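Nitrate transport protein (Parabacteroides distasonis, PDB 3HN0) probably serves as the substrate-binding component of an ABC transporter, of a kind related to nitrate-binding proteins. Local coordinates at residues Tyr100-Gly105 with Gly133-Gly138; Asp109-Tyr114 with Leu179-Thr184; Pro152-Ala157 with Ile237-Ile242; Ile156-Arg159 with Ser163-Ile166; Glu216-Leu221 with Gly230-Lys235. All blocks are in the same frame, centred on the assembly; numbering follows the deposited sequence. Where two conformers were deposited one is given.

How the contacts relate
Contacts 1, 2, 3 and 5 are buried, whereas contact 4, whose centre lies about 20 Å from that of the chain, is partly open to solvent. Helix 153-160 enters both contact 3 and contact 4, and helix 234-240 both contact 3 and contact 5, so these three form one neighbourhood; contact 1 joins it through T136, which packs on F153 and A157. Contact 2 touches only contact 1, where V101 packs on D109. Aliphatic packing dominates contacts 1, 4 and 5, contact 2 adds a leucine over an aromatic face, and contact 3 has a polar link, through the guanidinium of R239.

Contact 1 (Tyr100-Gly105 with Gly133-Gly138); sequences YVFGNG and GEITQG
I135 is the residue with which helix 132-141 reaches the segment Y100-G105, where the backbone from Y100 to F102 and the side chain of F102 receive it. The contact packs the helix against the chain leaving short parallel strand 99-100, in the smaller lobe of what is probably a two-lobed binding protein. Along the helix, G133 comes first, its CA on the ring of F153. E134 follows, its carbonyl accepting a hydrogen bond from G138 N. I135 itself faces the other segment with an extended side chain: CG1 lies opposite the carbonyl carbon (chi1 -72°) and CD1 continues straight out (chi2 -178°). That terminal methyl does the touching. It rests on the backbone, with I135 CD1 3.6 Å from Y100 O, 3.6 Å from V101 C and 3.3 Å from F102 N. It also meets F102 CB at 3.6 Å and the ring at its edge, in the ring plane, I135 CD1 to F102 CD1 being 3.8 Å. The F102 side chain crosses that of I135 at about a right angle. T136, next along, turns to helix 153-160, where it packs on F153, I156 and A157. Through its backbone Y100 is hydrogen-bonded to R146 and V148, on strand 146-149. With one methyl doing all the touching from the helix, the join rests on shape and apolar burial, and the peptide groups it covers gain no polar partner from it.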
# COMPACT_ATOMS: atom_id res chain seq x y z
N TYR A 100 -0.74 19.32 -16.30
CA TYR A 100 -1.13 20.43 -15.47
C TYR A 100 -1.26 19.98 -14.04
O TYR A 100 -1.97 19.00 -13.76
CB TYR A 100 -2.44 21.04 -15.94
CG TYR A 100 -2.28 21.90 -17.16
CD1 TYR A 100 -2.11 21.34 -18.40
CD2 TYR A 100 -2.29 23.30 -17.05
CE1 TYR A 100 -1.95 22.16 -19.56
CE2 TYR A 100 -2.16 24.10 -18.17
CZ TYR A 100 -1.99 23.53 -19.41
OH TYR A 100 -1.85 24.34 -20.52
N VAL A 101 -0.63 20.74 -13.14
CA VAL A 101 -0.53 20.42 -11.73
C VAL A 101 -0.99 21.62 -10.90
O VAL A 101 -0.55 22.75 -11.12
CB VAL A 101 0.97 20.08 -11.39
CG1 VAL A 101 1.12 19.76 -9.93
CG2 VAL A 101 1.48 18.93 -12.27
N PHE A 102 -1.89 21.37 -9.97
CA PHE A 102 -2.33 22.39 -9.05
C PHE A 102 -1.42 22.37 -7.78
O PHE A 102 -0.62 21.47 -7.59
CB PHE A 102 -3.81 22.19 -8.70
CG PHE A 102 -4.09 20.93 -7.92
CD1 PHE A 102 -4.29 19.70 -8.59
CD2 PHE A 102 -4.15 20.94 -6.54
CE1 PHE A 102 -4.52 18.53 -7.87
CE2 PHE A 102 -4.41 19.77 -5.82
CZ PHE A 102 -4.57 18.56 -6.49
N GLY A 103 -1.54 23.39 -6.95
CA GLY A 103 -0.77 23.46 -5.70
C GLY A 103 0.74 23.43 -5.84
O GLY A 103 1.44 22.76 -5.07
N ASN A 104 1.26 24.19 -6.80
CA ASN A 104 2.68 24.35 -6.97
C ASN A 104 3.38 24.50 -5.62
O ASN A 104 2.95 25.30 -4.81
CB ASN A 104 3.02 25.57 -7.83
CG ASN A 104 4.51 25.79 -7.94
OD1 ASN A 104 5.09 26.58 -7.19
ND2 ASN A 104 5.15 25.05 -8.82
N GLY A 105 4.45 23.73 -5.40
CA GLY A 105 5.23 23.74 -4.18
C GLY A 105 4.71 22.97 -2.98
O GLY A 105 5.35 22.98 -1.92
N GLY A 133 -10.05 22.94 -9.11
CA GLY A 133 -11.25 23.44 -9.81
C GLY A 133 -10.89 24.11 -11.12
O GLY A 133 -11.58 23.95 -12.12
N GLU A 134 -9.77 24.85 -11.12
CA GLU A 134 -9.30 25.53 -12.30
C GLU A 134 -8.79 24.57 -13.37
O GLU A 134 -9.06 24.77 -14.56
CB GLU A 134 -8.20 26.52 -11.98
CG GLU A 134 -8.80 27.82 -11.33
CD GLU A 134 -7.75 28.68 -10.64
OE1 GLU A 134 -6.66 28.18 -10.31
OE2 GLU A 134 -8.02 29.88 -10.41
N ILE A 135 -8.06 23.56 -12.92
CA ILE A 135 -7.61 22.46 -13.79
C ILE A 135 -8.80 21.75 -14.42
O ILE A 135 -8.77 21.46 -15.62
CB ILE A 135 -6.72 21.45 -13.06
CG1 ILE A 135 -5.34 22.09 -12.79
CG2 ILE A 135 -6.54 20.14 -13.92
CD1 ILE A 135 -4.36 21.21 -12.13
N THR A 136 -9.84 21.49 -13.63
CA THR A 136 -11.04 20.79 -14.15
C THR A 136 -11.65 21.61 -15.28
O THR A 136 -11.97 21.11 -16.35
CB THR A 136 -12.07 20.54 -13.02
OG1 THR A 136 -11.46 19.73 -11.99
CG2 THR A 136 -13.32 19.84 -13.57
N GLN A 137 -11.82 22.90 -15.02
CA GLN A 137 -12.37 23.78 -16.02
C GLN A 137 -11.47 23.81 -17.28
O GLN A 137 -11.98 23.83 -18.40
CB GLN A 137 -12.52 25.17 -15.39
CG GLN A 137 -12.99 26.17 -16.29
CD GLN A 137 -14.26 25.73 -16.88
OE1 GLN A 137 -15.10 25.14 -16.18
NE2 GLN A 137 -14.41 25.94 -18.19
N GLY A 138 -10.15 23.87 -17.10
CA GLY A 138 -9.20 23.83 -18.20
C GLY A 138 -9.35 22.56 -19.03
O GLY A 138 -9.26 22.60 -20.24

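Contact 2 (Asp109-Tyr114 with Leu179-Thr184); sequences DILTRY and LGFAQT
L111 and F181 make the close part of this contact, between helix 107-119 and the loop that leads into strand 184-188. The two side chains run antiparallel alongside one another, and L111 CD2 lies over one face of the F181 ring, 4.1 Å from its centroid and only 21° off the ring normal: a CH-pi contact, displaced toward the rim. The other methyl also packs tightly. L111 CD1 is 3.6 Å from F181 CD2 and approaches the Q183 amide: Q183 CD is 3.4 Å from L111 CD1, and Q183 NE2 3.5 Å. Q183 points back toward the helix, extended beyond CG. Between F181 and Q183 the loop makes an inverse gamma turn centred on A182, which brings both side chains round to L111. The layout suits a two-lobed binding protein, in which this loop carries the chain back from the smaller lobe to the large mixed sheet. Y114, one helical turn after L111, marks the looser, partly exposed flank. Its CG is anti to the backbone N (chi1 170°), which directs the ring toward F181, yet the nearest approach is Y114 CE2 to F181 CZ at 4.0 Å, at the edge of the F181 ring. The Y114 hydroxyl is occupied elsewhere, hydrogen-bonded to L173 O. F181 has a further neighbour in L260 of helix 251-264, and its backbone is hydrogen-bonded to N171.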
# COMPACT_ATOMS: atom_id res chain seq x y z
N ASP A 109 2.01 18.67 -6.13
CA ASP A 109 3.13 18.94 -7.02
C ASP A 109 4.34 18.00 -6.77
O ASP A 109 4.85 17.32 -7.68
CB ASP A 109 3.55 20.41 -6.78
CG ASP A 109 4.68 20.86 -7.67
OD1 ASP A 109 4.95 20.17 -8.67
OD2 ASP A 109 5.27 21.93 -7.36
N ILE A 110 4.78 17.93 -5.52
CA ILE A 110 5.91 17.09 -5.15
C ILE A 110 5.68 15.61 -5.49
O ILE A 110 6.56 14.96 -6.07
CB ILE A 110 6.30 17.27 -3.68
CG1 ILE A 110 6.80 18.69 -3.43
CG2 ILE A 110 7.40 16.21 -3.31
CD1 ILE A 110 6.58 19.22 -2.01
N LEU A 111 4.49 15.10 -5.17
CA LEU A 111 4.16 13.72 -5.47
C LEU A 111 4.08 13.43 -6.96
O LEU A 111 4.39 12.31 -7.41
CB LEU A 111 2.88 13.28 -4.75
CG LEU A 111 3.05 13.19 -3.20
CD1 LEU A 111 1.81 12.56 -2.55
CD2 LEU A 111 4.32 12.44 -2.79
N THR A 112 3.65 14.40 -7.74
CA THR A 112 3.61 14.23 -9.18
C THR A 112 5.05 14.16 -9.68
O THR A 112 5.39 13.29 -10.46
CB THR A 112 2.84 15.40 -9.85
OG1 THR A 112 1.48 15.38 -9.36
CG2 THR A 112 2.81 15.26 -11.36
N ARG A 113 5.90 15.05 -9.19
CA ARG A 113 7.31 15.01 -9.60
C ARG A 113 7.95 13.69 -9.20
O ARG A 113 8.69 13.09 -9.97
CB ARG A 113 8.06 16.21 -9.02
CG ARG A 113 7.74 17.52 -9.76
CD ARG A 113 8.68 18.62 -9.32
NE ARG A 113 8.11 19.43 -8.25
CZ ARG A 113 8.80 20.00 -7.27
NH1 ARG A 113 10.11 19.82 -7.15
NH2 ARG A 113 8.15 20.76 -6.38
N TYR A 114 7.60 13.18 -8.02
CA TYR A 114 8.14 11.91 -7.58
C TYR A 114 7.73 10.75 -8.50
O TYR A 114 8.55 9.87 -8.87
CB TYR A 114 7.70 11.64 -6.14
CG TYR A 114 8.02 10.24 -5.69
CD1 TYR A 114 9.34 9.87 -5.42
CD2 TYR A 114 7.01 9.25 -5.52
CE1 TYR A 114 9.66 8.60 -5.03
CE2 TYR A 114 7.35 7.95 -5.13
CZ TYR A 114 8.68 7.64 -4.88
OH TYR A 114 9.06 6.37 -4.48
N LEU A 179 -0.78 0.54 0.73
CA LEU A 179 -1.32 1.55 1.66
C LEU A 179 -1.20 2.95 1.06
O LEU A 179 -2.16 3.72 1.08
CB LEU A 179 -0.62 1.52 3.04
CG LEU A 179 -1.07 2.58 4.06
CD1 LEU A 179 -2.52 2.40 4.39
CD2 LEU A 179 -0.23 2.61 5.37
N GLY A 180 -0.05 3.26 0.50
CA GLY A 180 0.17 4.65 0.05
C GLY A 180 0.42 5.69 1.11
O GLY A 180 0.51 5.41 2.30
N PHE A 181 0.61 6.93 0.65
CA PHE A 181 1.15 7.97 1.49
C PHE A 181 0.17 8.50 2.54
O PHE A 181 -0.96 8.76 2.24
CB PHE A 181 1.56 9.19 0.65
CG PHE A 181 2.58 8.90 -0.41
CD1 PHE A 181 3.88 8.56 -0.08
CD2 PHE A 181 2.25 9.03 -1.75
CE1 PHE A 181 4.83 8.35 -1.06
CE2 PHE A 181 3.20 8.81 -2.73
CZ PHE A 181 4.47 8.45 -2.39
N ALA A 182 0.66 8.74 3.74
CA ALA A 182 -0.12 9.40 4.77
C ALA A 182 -0.07 10.93 4.52
O ALA A 182 0.67 11.66 5.17
CB ALA A 182 0.36 8.99 6.15
N GLN A 183 -0.87 11.40 3.57
CA GLN A 183 -0.81 12.81 3.11
C GLN A 183 -1.72 13.74 3.86
O GLN A 183 -1.58 14.94 3.72
CB GLN A 183 -1.20 13.00 1.62
CG GLN A 183 -0.74 11.99 0.72
CD GLN A 183 -1.05 12.31 -0.68
OE1 GLN A 183 -1.13 13.49 -1.07
NE2 GLN A 183 -1.23 11.27 -1.48
N THR A 184 -2.66 13.18 4.64
CA THR A 184 -3.65 13.94 5.34
C THR A 184 -3.58 13.66 6.84
O THR A 184 -3.44 12.49 7.25
CB THR A 184 -5.03 13.58 4.85
OG1 THR A 184 -5.11 13.81 3.44
CG2 THR A 184 -6.10 14.40 5.59

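Contact 3 (Pro152-Ala157 with Ile237-Ile242); sequences PFLSIA and IERCKI
The guanidinium of R239 meets S155 and L154 in quite different ways. S155 OG lies at the edge of the flat group, in its plane, 3.0 Å from R239 NH2; the bond is weak, since the N-H points well off the oxygen, at an angle of 126°. L154 crosses the arginine obliquely, with L154 CD2 3.5 Å from R239 NE and 3.8 Å from R239 CD, and so packs beside the bend in the side chain. From CB to CD the arginine runs roughly along helix 153-160, and the bend (chi3 -72°) turns the guanidinium off that line, across the helix, toward S155. The stronger partner of both polar groups is E151, directly before the cis peptide bond of P152: it forms a salt bridge with R239 NE and a hydrogen bond with S155 OG, which also bonds S236 OG. Helix 234-240 ends just beyond, where K241 takes positive phi and K241 NZ reaches back to E238 O at 2.9 Å. The contact joins a helix of the smaller lobe to one that packs against helix 16-19, as may be expected near the lobe interface of a two-lobed binding protein. Chemically, E151 probably helps to set how the guanidinium is turned and to offset its charge, while S155 adds a modest second hold and L154 packs on R239 at CD and NE.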
# COMPACT_ATOMS: atom_id res chain seq x y z
N PRO A 152 -13.69 15.98 -5.34
CA PRO A 152 -14.69 15.55 -6.32
C PRO A 152 -14.34 15.96 -7.75
O PRO A 152 -15.02 15.53 -8.73
CB PRO A 152 -15.94 16.30 -5.84
CG PRO A 152 -15.43 17.51 -5.31
CD PRO A 152 -14.12 17.23 -4.67
N PHE A 153 -13.28 16.74 -7.90
CA PHE A 153 -12.94 17.34 -9.21
C PHE A 153 -12.66 16.24 -10.23
O PHE A 153 -13.00 16.35 -11.42
CB PHE A 153 -11.69 18.19 -9.04
CG PHE A 153 -11.84 19.24 -8.02
CD1 PHE A 153 -12.62 20.35 -8.30
CD2 PHE A 153 -11.23 19.10 -6.73
CE1 PHE A 153 -12.78 21.36 -7.34
CE2 PHE A 153 -11.40 20.09 -5.77
CZ PHE A 153 -12.20 21.22 -6.08
N LEU A 154 -11.99 15.20 -9.77
CA LEU A 154 -11.70 14.02 -10.60
C LEU A 154 -12.99 13.46 -11.21
O LEU A 154 -13.09 13.24 -12.41
CB LEU A 154 -11.02 12.96 -9.75
CG LEU A 154 -10.63 11.62 -10.40
CD1 LEU A 154 -9.83 11.82 -11.68
CD2 LEU A 154 -9.82 10.71 -9.37
N SER A 155 -13.97 13.20 -10.35
CA SER A 155 -15.26 12.64 -10.78
C SER A 155 -15.98 13.57 -11.74
O SER A 155 -16.56 13.13 -12.75
CB SER A 155 -16.15 12.37 -9.55
OG SER A 155 -15.62 11.32 -8.77
N ILE A 156 -15.94 14.85 -11.42
CA ILE A 156 -16.62 15.88 -12.27
C ILE A 156 -15.98 15.92 -13.67
O ILE A 156 -16.67 15.95 -14.70
CB ILE A 156 -16.54 17.25 -11.59
CG1 ILE A 156 -17.39 17.24 -10.31
CG2 ILE A 156 -16.95 18.40 -12.56
CD1 ILE A 156 -17.11 18.43 -9.41
N ALA A 157 -14.64 15.90 -13.72
CA ALA A 157 -13.91 15.91 -14.98
C ALA A 157 -14.21 14.66 -15.79
O ALA A 157 -14.45 14.74 -16.99
CB ALA A 157 -12.38 16.00 -14.70
N ILE A 237 -16.00 7.64 -3.92
CA ILE A 237 -15.64 7.24 -2.55
C ILE A 237 -14.58 6.15 -2.54
O ILE A 237 -13.60 6.25 -1.82
CB ILE A 237 -16.89 6.85 -1.76
CG1 ILE A 237 -17.69 8.12 -1.50
CG2 ILE A 237 -16.49 6.17 -0.44
CD1 ILE A 237 -18.89 7.92 -0.58
N GLU A 238 -14.73 5.16 -3.44
CA GLU A 238 -13.73 4.11 -3.57
C GLU A 238 -12.34 4.66 -3.84
O GLU A 238 -11.35 4.22 -3.22
CB GLU A 238 -14.08 3.07 -4.65
CG GLU A 238 -15.18 2.09 -4.32
CD GLU A 238 -15.74 1.38 -5.59
OE1 GLU A 238 -15.03 1.25 -6.64
OE2 GLU A 238 -16.91 0.95 -5.52
N ARG A 239 -12.24 5.62 -4.77
CA ARG A 239 -10.97 6.26 -5.07
C ARG A 239 -10.33 7.04 -3.91
O ARG A 239 -9.14 7.26 -3.89
CB ARG A 239 -11.09 7.15 -6.31
CG ARG A 239 -11.30 6.35 -7.59
CD ARG A 239 -11.07 7.17 -8.84
NE ARG A 239 -12.16 8.12 -9.00
CZ ARG A 239 -13.21 7.98 -9.82
NH1 ARG A 239 -13.39 6.90 -10.60
NH2 ARG A 239 -14.10 8.94 -9.86
N CYS A 240 -11.14 7.49 -2.97
CA CYS A 240 -10.61 8.21 -1.81
C CYS A 240 -9.93 7.28 -0.83
O CYS A 240 -9.14 7.76 0.01
CB CYS A 240 -11.72 8.99 -1.06
SG CYS A 240 -12.39 10.32 -2.07
N LYS A 241 -10.20 5.97 -0.89
CA LYS A 241 -9.48 5.02 -0.01
C LYS A 241 -9.60 5.47 1.47
O LYS A 241 -8.59 5.74 2.16
CB LYS A 241 -8.00 4.88 -0.41
CG LYS A 241 -7.76 4.37 -1.87
CD LYS A 241 -8.32 2.96 -2.07
CE LYS A 241 -8.08 2.40 -3.49
NZ LYS A 241 -9.19 2.76 -4.42
N ILE A 242 -10.83 5.49 1.94
CA ILE A 242 -11.20 5.99 3.25
C ILE A 242 -10.98 4.88 4.29
O ILE A 242 -11.57 3.80 4.19
CB ILE A 242 -12.67 6.53 3.26
CG1 ILE A 242 -12.85 7.66 2.23
CG2 ILE A 242 -13.12 6.96 4.67
CD1 ILE A 242 -12.12 9.01 2.57

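Contact 4 (Ile156-Arg159 with Ser163-Ile166); sequences IALR and SLRI
The backbones of L158 and L164 come within 5.6 Å of each other, CA to CA, as the chain leaves helix 153-160, turns sharply and enters strand 165-169. This is a tight helix-turn-strand connection, and the strand is an edge of the three-stranded antiparallel sheet, next to 87-90. L158 spans the join with both its methyls. L158 CD2 lies 3.5 Å from L164 O and 4.0 Å from L164 CD2, while L158 CD1 meets I166 CD1 at 3.9 Å, the two side chains crossing at about a right angle. On the inner flank L164 reaches back to the helix: its CG stands anti to the backbone N (chi1 -166°), which carries L164 CD2 to within 3.5 Å of A157 CB. An alanine at L158 would lose both methyls, and I166 would probably be left with less apolar cover where R239 also packs on it. The outer flank is polar. R165 holds the carbonyl of its own predecessor, NH1 to L164 O, from above the carbonyl plane, but S162 O is its stronger partner. I166 and L164 both rest on V89 of the neighbouring strand, so the leucine cluster continues into the sheet. A water molecule lies between the two backbones, its oxygen 2.8 Å from L158 O and 2.7 Å from L164 O.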
# COMPACT_ATOMS: atom_id res chain seq x y z
N ILE A 156 -15.94 14.85 -11.42
CA ILE A 156 -16.62 15.88 -12.27
C ILE A 156 -15.98 15.92 -13.67
O ILE A 156 -16.67 15.95 -14.70
CB ILE A 156 -16.54 17.25 -11.59
CG1 ILE A 156 -17.39 17.24 -10.31
CG2 ILE A 156 -16.95 18.40 -12.56
CD1 ILE A 156 -17.11 18.43 -9.41
N ALA A 157 -14.64 15.90 -13.72
CA ALA A 157 -13.91 15.91 -14.98
C ALA A 157 -14.21 14.66 -15.79
O ALA A 157 -14.45 14.74 -16.99
CB ALA A 157 -12.38 16.00 -14.70
N LEU A 158 -14.19 13.52 -15.12
CA LEU A 158 -14.50 12.23 -15.78
C LEU A 158 -15.94 12.18 -16.32
O LEU A 158 -16.16 11.61 -17.40
CB LEU A 158 -14.24 11.05 -14.82
CG LEU A 158 -12.75 10.78 -14.53
CD1 LEU A 158 -12.64 9.78 -13.38
CD2 LEU A 158 -12.02 10.28 -15.77
N ARG A 159 -16.88 12.76 -15.60
CA ARG A 159 -18.29 12.80 -16.00
C ARG A 159 -18.45 13.73 -17.21
O ARG A 159 -19.08 13.41 -18.21
CB ARG A 159 -19.10 13.33 -14.82
CG ARG A 159 -20.60 13.16 -14.90
CD ARG A 159 -21.21 13.16 -13.49
NE ARG A 159 -21.32 14.51 -12.94
CZ ARG A 159 -20.61 14.99 -11.92
NH1 ARG A 159 -19.71 14.22 -11.27
NH2 ARG A 159 -20.85 16.24 -11.55
N SER A 163 -14.28 11.30 -22.74
CA SER A 163 -13.00 10.88 -23.31
C SER A 163 -11.89 10.69 -22.24
O SER A 163 -10.99 9.89 -22.42
CB SER A 163 -12.54 11.85 -24.41
OG SER A 163 -11.77 12.98 -23.98
N LEU A 164 -12.01 11.38 -21.11
CA LEU A 164 -10.96 11.47 -20.11
C LEU A 164 -10.89 10.13 -19.40
O LEU A 164 -11.92 9.53 -19.14
CB LEU A 164 -11.29 12.58 -19.09
CG LEU A 164 -10.17 13.02 -18.19
CD1 LEU A 164 -9.02 13.75 -19.00
CD2 LEU A 164 -10.77 13.90 -17.04
N ARG A 165 -9.68 9.68 -19.08
CA ARG A 165 -9.45 8.46 -18.35
C ARG A 165 -8.42 8.66 -17.25
O ARG A 165 -7.47 9.39 -17.43
CB ARG A 165 -8.96 7.35 -19.29
CG ARG A 165 -9.97 6.94 -20.36
CD ARG A 165 -11.09 6.04 -19.79
NE ARG A 165 -12.03 5.60 -20.83
CZ ARG A 165 -13.10 6.29 -21.23
NH1 ARG A 165 -13.36 7.48 -20.69
NH2 ARG A 165 -13.90 5.81 -22.19
N ILE A 166 -8.58 7.94 -16.14
CA ILE A 166 -7.52 7.80 -15.13
C ILE A 166 -6.47 6.85 -15.73
O ILE A 166 -6.82 5.76 -16.19
CB ILE A 166 -8.04 7.25 -13.85
CG1 ILE A 166 -8.99 8.24 -13.20
CG2 ILE A 166 -6.88 6.92 -12.93
CD1 ILE A 166 -9.70 7.69 -11.96
O HOH W 1 -14.58 9.58 -18.45

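Contact 5 (Glu216-Leu221 with Gly230-Lys235); sequences ETIHSL and GALTPK
L221 N donates to T217 O at 3.0 Å, keeping helix 214-223 regular where L221 and I218 turn toward L232. The opposing segment runs into the N-terminus of helix 234-240, with T233 as N-cap: its OG1 accepts K235 N in a weak capping bond, and T233 N is hydrogen-bonded to S236 OG. The helix therefore packs on the lead-in and first turn of its successor, joined by a short connection. I218 carries most of the contact. Its CG1 lies opposite the carbonyl carbon (chi1 -68°), which sends CD1 onto the T233-P234 peptide, with I218 CD1 3.3 Å from T233 C and 3.9 Å from the proline ring at P234 CD. Behind it I218 CG1 meets L232 CB at 4.0 Å. Put an alanine at I218, and the lead-in to the helix would probably lose its support, leaving a gap beneath P234 and L232. L221 adds a lighter touch, crossing L232 obliquely. Around them I18 and F227 close over L221 and L232. On its other branch I218 CG2 sits 3.8 Å from L232 O.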
# COMPACT_ATOMS: atom_id res chain seq x y z
N GLU A 216 -25.62 6.41 0.83
CA GLU A 216 -26.20 7.11 1.96
C GLU A 216 -25.29 8.23 2.42
O GLU A 216 -25.74 9.28 2.82
CB GLU A 216 -26.44 6.11 3.11
CG GLU A 216 -27.51 5.07 2.77
CD GLU A 216 -27.04 3.75 2.04
OE1 GLU A 216 -25.91 3.63 1.50
OE2 GLU A 216 -27.86 2.80 2.00
N THR A 217 -23.99 7.98 2.34
CA THR A 217 -22.96 8.97 2.71
C THR A 217 -23.05 10.17 1.76
O THR A 217 -23.12 11.31 2.20
CB THR A 217 -21.58 8.33 2.70
OG1 THR A 217 -21.55 7.25 3.65
CG2 THR A 217 -20.44 9.35 3.01
N ILE A 218 -23.10 9.89 0.45
CA ILE A 218 -23.21 10.92 -0.53
C ILE A 218 -24.49 11.74 -0.34
O ILE A 218 -24.47 12.97 -0.38
CB ILE A 218 -23.15 10.32 -1.97
CG1 ILE A 218 -21.74 9.77 -2.24
CG2 ILE A 218 -23.54 11.39 -3.02
CD1 ILE A 218 -21.61 8.82 -3.42
N HIS A 219 -25.60 11.03 -0.14
CA HIS A 219 -26.88 11.64 0.09
C HIS A 219 -26.79 12.63 1.24
O HIS A 219 -27.28 13.74 1.15
CB HIS A 219 -27.92 10.54 0.39
CG HIS A 219 -29.33 11.04 0.43
ND1 HIS A 219 -30.05 11.27 -0.73
CD2 HIS A 219 -30.16 11.33 1.45
CE1 HIS A 219 -31.25 11.70 -0.41
NE2 HIS A 219 -31.34 11.75 0.91
N SER A 220 -26.19 12.20 2.34
CA SER A 220 -26.06 13.08 3.51
C SER A 220 -25.18 14.29 3.23
O SER A 220 -25.50 15.40 3.62
CB SER A 220 -25.57 12.33 4.74
OG SER A 220 -25.58 13.21 5.83
N LEU A 221 -24.05 14.09 2.55
CA LEU A 221 -23.21 15.21 2.20
C LEU A 221 -23.93 16.22 1.32
O LEU A 221 -23.76 17.42 1.48
CB LEU A 221 -21.93 14.72 1.53
CG LEU A 221 -20.95 13.99 2.47
CD1 LEU A 221 -20.11 13.10 1.57
CD2 LEU A 221 -20.06 14.96 3.34
N GLY A 230 -24.92 14.98 -7.23
CA GLY A 230 -24.32 14.22 -8.33
C GLY A 230 -22.82 14.41 -8.53
O GLY A 230 -22.25 13.72 -9.39
N ALA A 231 -22.16 15.27 -7.75
CA ALA A 231 -20.71 15.43 -7.88
C ALA A 231 -19.93 14.13 -7.53
O ALA A 231 -19.05 13.69 -8.26
CB ALA A 231 -20.23 16.59 -7.04
N LEU A 232 -20.29 13.50 -6.42
CA LEU A 232 -19.70 12.24 -6.01
C LEU A 232 -20.60 11.06 -6.39
O LEU A 232 -21.85 11.17 -6.37
CB LEU A 232 -19.51 12.20 -4.51
CG LEU A 232 -18.56 13.17 -3.81
CD1 LEU A 232 -18.69 12.95 -2.32
CD2 LEU A 232 -17.13 12.92 -4.24
N THR A 233 -19.95 9.93 -6.69
CA THR A 233 -20.60 8.66 -6.88
C THR A 233 -19.88 7.62 -5.98
O THR A 233 -18.83 7.92 -5.40
CB THR A 233 -20.52 8.18 -8.35
OG1 THR A 233 -19.17 7.79 -8.64
CG2 THR A 233 -21.02 9.25 -9.31
N PRO A 234 -20.46 6.42 -5.81
CA PRO A 234 -19.72 5.43 -5.03
C PRO A 234 -18.32 5.16 -5.54
O PRO A 234 -17.44 4.93 -4.74
CB PRO A 234 -20.63 4.19 -5.09
CG PRO A 234 -21.99 4.81 -5.16
CD PRO A 234 -21.84 5.98 -6.06
N LYS A 235 -18.08 5.26 -6.85
CA LYS A 235 -16.70 5.11 -7.35
C LYS A 235 -15.76 6.21 -6.86
O LYS A 235 -14.61 5.95 -6.56
CB LYS A 235 -16.65 5.02 -8.87
CG LYS A 235 -17.04 3.63 -9.38
CD LYS A 235 -16.79 3.53 -10.88
CE LYS A 235 -17.68 2.49 -11.57
NZ LYS A 235 -17.56 1.15 -10.93